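Local coordinates for uncharacterized protein (Thermus thermophilus HB8, PDB 6SCE) that acts as a CRISPR-associated DNA nuclease of type III defence, switched on by binding cyclic oligoadenylate, at residues A3-A17 against A28-W42. Residues are numbered along the deposited sequence; the frame is centred on the assembly and turned at random.
Sequences APVYLCLLGNDPAPA and AGRVAKAVFYSFPAW. With nucleotides of chain B.
Asn12 OD1 accepts a bond from the backbone of Trp42 in segment 28-42, whose N lies 2.9 Å from Asn12 OD1 and tilted 32° from the amide's carbonyl plane; a water lies within bonding distance of both Asn12 OD1 and Pro40 O, with more acceptors near it than it has protons. That grip fixes the rotation of the amide and turns its nitrogen to the nucleotide: Asn12 ND2 donates to N3 of A1 of chain B at 3.0 Å. The same nitrogen sits over one face of the Trp42 indole, with amide and ring planes 78° apart, and the outer rim of that face lies under the base, Trp42 CH2 being 3.3 Å from A1 N9. Main-chain donors add to the hold on the RNA: Asn12 N bonds the A1 O2', and Asp13 N meets A2 OP1 of chain B at 2.8 Å.

These loops follow the C-terminal ends of strands 5-10 and 33-38, parallel neighbours joined through helix 15-28 in a beta-alpha-beta unit. A ligand at the C-terminal ends of the parallel strands of a Rossmann-like sheet is consistent with a CARF domain. Evidence for the parallel pairing is a regular ladder in which Tyr6, Cys8 and Leu10 each donate to and accept from strand 33-38 or the residue after it, Phe39.

On the face bearing Tyr6, Cys8 and Phe36, toward helix 15-28, Cys8 CB packs 3.7 Å from Phe36 CD1, while Cys8 SG approaches that ring at its edge. With CG anti to the backbone N (chi1 -175°), the Tyr6 ring extends toward the helix, where Tyr6 OH donates to an in-plane lone pair of Ala17 O; Asn84 also bonds this hydroxyl. On the face bearing Leu7 and Tyr37, Leu7 lies beside Val35, and Leu7 CD2 comes 3.7 Å from Tyr37 OH; the Tyr37 ring meets Phe96 edge-to-face.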
loop_
_atom_site.group_PDB
_atom_site.type_symbol
_atom_site.label_atom_id
_atom_site.label_comp_id
_atom_site.label_asym_id
_atom_site.label_seq_id
_atom_site.Cartn_x
_atom_site.Cartn_y
_atom_site.Cartn_z
ATOM N N ALA A 3 35.230 17.273 7.784
ATOM C CA ALA A 3 33.727 17.346 7.892
ATOM C C ALA A 3 33.114 15.971 7.590
ATOM O O ALA A 3 33.638 15.218 6.769
ATOM C CB ALA A 3 33.157 18.394 6.952
ATOM N N PRO A 4 31.993 15.647 8.236
ATOM C CA PRO A 4 31.380 14.318 8.026
ATOM C C PRO A 4 30.736 14.154 6.645
ATOM O O PRO A 4 30.429 15.152 5.965
ATOM C CB PRO A 4 30.335 14.267 9.130
ATOM C CG PRO A 4 29.892 15.687 9.214
ATOM C CD PRO A 4 31.174 16.472 9.125
ATOM N N VAL A 5 30.534 12.897 6.232
ATOM C CA VAL A 5 29.904 12.598 4.963
ATOM C C VAL A 5 28.548 11.943 5.280
ATOM O O VAL A 5 28.430 11.140 6.200
ATOM C CB VAL A 5 30.779 11.701 4.067
ATOM C CG1 VAL A 5 30.015 11.174 2.874
ATOM C CG2 VAL A 5 32.020 12.470 3.587
ATOM N N TYR A 6 27.539 12.357 4.537
ATOM C CA TYR A 6 26.198 11.810 4.663
ATOM C C TYR A 6 26.026 10.760 3.627
ATOM O O TYR A 6 26.091 11.050 2.447
ATOM C CB TYR A 6 25.166 12.923 4.457
ATOM C CG TYR A 6 23.717 12.553 4.670
ATOM C CD1 TYR A 6 23.310 11.797 5.753
ATOM C CD2 TYR A 6 22.753 13.016 3.803
ATOM C CE1 TYR A 6 21.962 11.498 5.958
ATOM C CE2 TYR A 6 21.410 12.727 4.001
ATOM C CZ TYR A 6 21.025 11.966 5.060
ATOM O OH TYR A 6 19.672 11.734 5.244
ATOM N N LEU A 7 25.761 9.533 4.074
ATOM C CA LEU A 7 25.419 8.396 3.197
ATOM C C LEU A 7 23.941 8.042 3.388
ATOM O O LEU A 7 23.513 7.797 4.503
ATOM C CB LEU A 7 26.244 7.166 3.589
ATOM C CG LEU A 7 27.786 7.355 3.513
ATOM C CD1 LEU A 7 28.477 6.037 3.762
ATOM C CD2 LEU A 7 28.237 7.943 2.207
ATOM N N CYS A 8 23.181 7.981 2.309
ATOM C CA CYS A 8 21.713 7.956 2.443
ATOM C C CYS A 8 21.030 7.138 1.362
ATOM O O CYS A 8 21.104 7.452 0.178
ATOM C CB CYS A 8 21.237 9.399 2.401
ATOM S SG CYS A 8 19.486 9.689 2.773
ATOM N N LEU A 9 20.294 6.121 1.774
ATOM C CA LEU A 9 19.401 5.428 0.870
ATOM C C LEU A 9 18.320 6.417 0.439
ATOM O O LEU A 9 17.776 7.164 1.253
ATOM C CB LEU A 9 18.774 4.217 1.560
ATOM C CG LEU A 9 19.675 3.137 2.144
ATOM C CD1 LEU A 9 18.804 2.028 2.722
ATOM C CD2 LEU A 9 20.601 2.612 1.059
ATOM N N LEU A 10 18.029 6.451 -0.848
ATOM C CA LEU A 10 17.061 7.393 -1.392
ATOM C C LEU A 10 15.999 6.682 -2.230
ATOM O O LEU A 10 16.289 6.176 -3.325
ATOM C CB LEU A 10 17.783 8.453 -2.224
ATOM C CG LEU A 10 16.919 9.581 -2.767
ATOM C CD1 LEU A 10 16.301 10.369 -1.607
ATOM C CD2 LEU A 10 17.734 10.457 -3.719
ATOM N N GLY A 11 14.779 6.634 -1.711
ATOM C CA GLY A 11 13.628 6.105 -2.442
ATOM C C GLY A 11 12.785 7.208 -3.033
ATOM O O GLY A 11 13.286 8.286 -3.372
ATOM N N ASN A 12 11.491 6.950 -3.179
ATOM C CA ASN A 12 10.619 7.902 -3.798
ATOM C C ASN A 12 10.556 9.241 -3.080
ATOM O O ASN A 12 10.534 10.296 -3.719
ATOM C CB ASN A 12 9.183 7.354 -3.915
ATOM C CG ASN A 12 9.061 6.296 -4.981
ATOM O OD1 ASN A 12 9.849 6.276 -5.938
ATOM N ND2 ASN A 12 8.136 5.366 -4.784
ATOM N N ASP A 13 10.414 9.205 -1.769
ATOM C CA ASP A 13 10.163 10.424 -1.037
ATOM C C ASP A 13 11.446 11.102 -0.511
ATOM O O ASP A 13 12.196 10.500 0.227
ATOM C CB ASP A 13 9.204 10.194 0.124
ATOM C CG ASP A 13 8.406 11.433 0.410
ATOM O OD1 ASP A 13 9.005 12.408 0.899
ATOM O OD2 ASP A 13 7.197 11.432 0.084
ATOM N N PRO A 14 11.683 12.357 -0.893
ATOM C CA PRO A 14 12.911 13.022 -0.444
ATOM C C PRO A 14 12.851 13.495 0.998
ATOM O O PRO A 14 13.891 13.826 1.582
ATOM C CB PRO A 14 13.013 14.223 -1.394
ATOM C CG PRO A 14 11.612 14.529 -1.738
ATOM C CD PRO A 14 10.945 13.184 -1.853
ATOM N N ALA A 15 11.662 13.539 1.576
ATOM C CA ALA A 15 11.547 14.137 2.920
ATOM C C ALA A 15 12.358 13.440 4.027
ATOM O O ALA A 15 13.012 14.112 4.828
ATOM C CB ALA A 15 10.108 14.268 3.329
ATOM N N PRO A 16 12.337 12.097 4.099
ATOM C CA PRO A 16 13.167 11.489 5.150
ATOM C C PRO A 16 14.658 11.636 4.892
ATOM O O PRO A 16 15.423 11.684 5.830
ATOM C CB PRO A 16 12.768 10.009 5.136
ATOM C CG PRO A 16 12.114 9.803 3.805
ATOM C CD PRO A 16 11.441 11.112 3.462
ATOM N N ALA A 17 15.049 11.731 3.620
ATOM C CA ALA A 17 16.461 11.953 3.258
ATOM C C ALA A 17 16.898 13.352 3.707
ATOM O O ALA A 17 18.000 13.551 4.255
ATOM C CB ALA A 17 16.638 11.801 1.753
ATOM N N ALA A 28 26.604 17.556 13.808
ATOM C CA ALA A 28 27.986 17.510 13.366
ATOM C C ALA A 28 28.420 18.716 12.564
ATOM O O ALA A 28 29.572 18.787 12.171
ATOM C CB ALA A 28 28.201 16.273 12.534
ATOM N N GLY A 29 27.507 19.628 12.247
ATOM C CA GLY A 29 27.857 20.771 11.402
ATOM C C GLY A 29 27.816 20.503 9.925
ATOM O O GLY A 29 27.215 19.524 9.460
ATOM N N ARG A 30 28.482 21.364 9.168
ATOM C CA ARG A 30 28.462 21.304 7.745
ATOM C C ARG A 30 28.971 19.951 7.220
ATOM O O ARG A 30 30.003 19.479 7.698
ATOM C CB ARG A 30 29.321 22.440 7.211
ATOM C CG ARG A 30 29.269 22.572 5.716
ATOM C CD ARG A 30 30.091 23.780 5.273
ATOM N NE ARG A 30 30.698 23.505 3.984
ATOM C CZ ARG A 30 31.791 22.770 3.811
ATOM N NH1 ARG A 30 32.441 22.256 4.847
ATOM N NH2 ARG A 30 32.244 22.557 2.586
ATOM N N VAL A 31 28.296 19.342 6.232
ATOM C CA VAL A 31 28.766 18.062 5.689
ATOM C C VAL A 31 29.682 18.309 4.500
ATOM O O VAL A 31 29.448 19.221 3.729
ATOM C CB VAL A 31 27.615 17.047 5.290
ATOM C CG1 VAL A 31 26.542 16.993 6.364
ATOM C CG2 VAL A 31 27.029 17.357 3.942
ATOM N N ALA A 32 30.683 17.453 4.312
ATOM C CA ALA A 32 31.571 17.572 3.152
ATOM C C ALA A 32 30.818 17.287 1.870
ATOM O O ALA A 32 31.030 17.938 0.844
ATOM C CB ALA A 32 32.773 16.630 3.292
ATOM N N LYS A 33 29.923 16.300 1.913
ATOM C CA LYS A 33 29.150 15.948 0.739
ATOM C C LYS A 33 28.110 14.913 1.148
ATOM O O LYS A 33 28.177 14.373 2.240
ATOM C CB LYS A 33 30.029 15.354 -0.371
ATOM C CG LYS A 33 30.740 14.073 0.031
ATOM C CD LYS A 33 31.438 13.417 -1.150
ATOM C CE LYS A 33 32.148 12.151 -0.690
ATOM N NZ LYS A 33 32.786 11.446 -1.833
ATOM N N ALA A 34 27.165 14.672 0.271
ATOM C CA ALA A 34 26.146 13.650 0.538
ATOM C C ALA A 34 26.218 12.671 -0.605
ATOM O O ALA A 34 26.405 13.064 -1.742
ATOM C CB ALA A 34 24.766 14.269 0.607
ATOM N N VAL A 35 26.091 11.391 -0.288
ATOM C CA VAL A 35 26.050 10.361 -1.292
ATOM C C VAL A 35 24.695 9.663 -1.169
ATOM O O VAL A 35 24.359 9.166 -0.100
ATOM C CB VAL A 35 27.187 9.324 -1.085
ATOM C CG1 VAL A 35 27.157 8.267 -2.172
ATOM C CG2 VAL A 35 28.564 9.988 -1.051
ATOM N N PHE A 36 23.963 9.615 -2.258
ATOM C CA PHE A 36 22.661 8.989 -2.273
ATOM C C PHE A 36 22.690 7.684 -3.052
ATOM O O PHE A 36 23.066 7.662 -4.207
ATOM C CB PHE A 36 21.647 9.919 -2.871
ATOM C CG PHE A 36 21.448 11.139 -2.037
ATOM C CD1 PHE A 36 20.772 11.055 -0.835
ATOM C CD2 PHE A 36 22.039 12.333 -2.393
ATOM C CE1 PHE A 36 20.621 12.179 -0.020
ATOM C CE2 PHE A 36 21.906 13.455 -1.587
ATOM C CZ PHE A 36 21.211 13.384 -0.398
ATOM N N TYR A 37 22.261 6.627 -2.406
ATOM C CA TYR A 37 22.131 5.317 -3.059
ATOM C C TYR A 37 20.684 5.210 -3.468
ATOM O O TYR A 37 19.783 4.877 -2.665
ATOM C CB TYR A 37 22.600 4.228 -2.104
ATOM C CG TYR A 37 24.004 4.467 -1.624
ATOM C CD1 TYR A 37 25.114 4.082 -2.385
ATOM C CD2 TYR A 37 24.243 5.118 -0.418
ATOM C CE1 TYR A 37 26.410 4.330 -1.933
ATOM C CE2 TYR A 37 25.522 5.358 0.025
ATOM C CZ TYR A 37 26.592 4.980 -0.735
ATOM O OH TYR A 37 27.819 5.268 -0.273
ATOM N N SER A 38 20.438 5.592 -4.707
ATOM C CA SER A 38 19.112 5.884 -5.123
ATOM C C SER A 38 18.501 4.733 -5.895
ATOM O O SER A 38 19.185 3.981 -6.651
ATOM C CB SER A 38 19.086 7.173 -5.920
ATOM O OG SER A 38 19.556 6.933 -7.205
ATOM N N PHE A 39 17.207 4.608 -5.667
ATOM C CA PHE A 39 16.346 3.741 -6.439
ATOM C C PHE A 39 15.632 4.567 -7.479
ATOM O O PHE A 39 15.315 5.720 -7.225
ATOM C CB PHE A 39 15.306 3.109 -5.515
ATOM C CG PHE A 39 15.920 2.327 -4.410
ATOM C CD1 PHE A 39 16.278 2.944 -3.229
ATOM C CD2 PHE A 39 16.231 0.977 -4.591
ATOM C CE1 PHE A 39 16.891 2.231 -2.204
ATOM C CE2 PHE A 39 16.840 0.254 -3.566
ATOM C CZ PHE A 39 17.151 0.879 -2.362
ATOM N N PRO A 40 15.294 3.958 -8.635
ATOM C CA PRO A 40 14.538 4.695 -9.640
ATOM C C PRO A 40 13.222 5.177 -9.090
ATOM O O PRO A 40 12.538 4.424 -8.396
ATOM C CB PRO A 40 14.344 3.651 -10.766
ATOM C CG PRO A 40 15.537 2.749 -10.610
ATOM C CD PRO A 40 15.635 2.596 -9.103
ATOM N N ALA A 41 12.888 6.438 -9.337
ATOM C CA ALA A 41 11.602 6.981 -8.922
ATOM C C ALA A 41 10.457 6.215 -9.553
ATOM O O ALA A 41 10.514 5.901 -10.723
ATOM C CB ALA A 41 11.509 8.456 -9.280
ATOM N N TRP A 42 9.410 5.923 -8.787
ATOM C CA TRP A 42 8.299 5.104 -9.299
ATOM C C TRP A 42 7.449 5.821 -10.343
ATOM O O TRP A 42 6.769 5.172 -11.123
ATOM C CB TRP A 42 7.387 4.653 -8.158
ATOM C CG TRP A 42 7.897 3.504 -7.387
ATOM C CD1 TRP A 42 9.146 2.973 -7.409
ATOM C CD2 TRP A 42 7.154 2.743 -6.434
ATOM N NE1 TRP A 42 9.226 1.920 -6.518
ATOM C CE2 TRP A 42 8.006 1.754 -5.929
ATOM C CE3 TRP A 42 5.840 2.810 -5.972
ATOM C CZ2 TRP A 42 7.596 0.836 -4.978
ATOM C CZ3 TRP A 42 5.435 1.901 -5.017
ATOM C CH2 TRP A 42 6.308 0.928 -4.543
ATOM P P A B 1 9.338 -1.073 1.476
ATOM O OP1 A B 1 10.412 -2.070 1.785
ATOM O OP2 A B 1 8.458 -0.633 2.627
ATOM O "O5'" A B 1 10.065 0.181 0.809
ATOM C "C5'" A B 1 9.485 1.483 0.839
ATOM C "C4'" A B 1 9.971 2.240 -0.373
ATOM O "O4'" A B 1 9.317 1.717 -1.560
ATOM C "C3'" A B 1 9.664 3.740 -0.317
ATOM O "O3'" A B 1 10.858 4.421 0.092
ATOM C "C2'" A B 1 9.222 4.052 -1.754
ATOM O "O2'" A B 1 10.324 4.378 -2.574
ATOM C "C1'" A B 1 8.585 2.740 -2.195
ATOM N N9 A B 1 7.176 2.588 -1.828
ATOM C C8 A B 1 6.605 1.486 -1.257
ATOM N N7 A B 1 5.321 1.639 -1.057
ATOM C C5 A B 1 5.032 2.903 -1.544
ATOM C C6 A B 1 3.835 3.641 -1.614
ATOM N N6 A B 1 2.670 3.187 -1.161
ATOM N N1 A B 1 3.893 4.878 -2.165
ATOM C C2 A B 1 5.081 5.323 -2.601
ATOM N N3 A B 1 6.270 4.720 -2.572
ATOM C C4 A B 1 6.175 3.499 -2.022
ATOM P P A B 2 10.845 5.998 0.421
ATOM O OP1 A B 2 9.891 6.779 -0.426
ATOM O OP2 A B 2 12.299 6.369 0.534
ATOM O "O5'" A B 2 10.240 5.982 1.907
ATOM C "C5'" A B 2 11.077 5.501 2.984
ATOM C "C4'" A B 2 10.332 5.627 4.289
ATOM O "O4'" A B 2 10.142 7.039 4.578
ATOM C "C3'" A B 2 8.951 4.986 4.334
ATOM O "O3'" A B 2 8.726 4.327 5.579
ATOM C "C2'" A B 2 8.009 6.182 4.219
ATOM O "O2'" A B 2 6.776 5.961 4.867
ATOM C "C1'" A B 2 8.806 7.257 4.946
ATOM N N9 A B 2 8.421 8.620 4.637
ATOM C C8 A B 2 7.735 9.070 3.532
ATOM N N7 A B 2 7.488 10.354 3.585
ATOM C C5 A B 2 8.020 10.771 4.796
ATOM C C6 A B 2 8.064 12.026 5.435
ATOM N N6 A B 2 7.472 13.120 4.960
ATOM N N1 A B 2 8.716 12.094 6.620
ATOM C C2 A B 2 9.217 10.964 7.137
ATOM N N3 A B 2 9.226 9.728 6.635
ATOM C C4 A B 2 8.596 9.703 5.452
HETATM O O HOH W 1 12.322 4.957 -5.585
#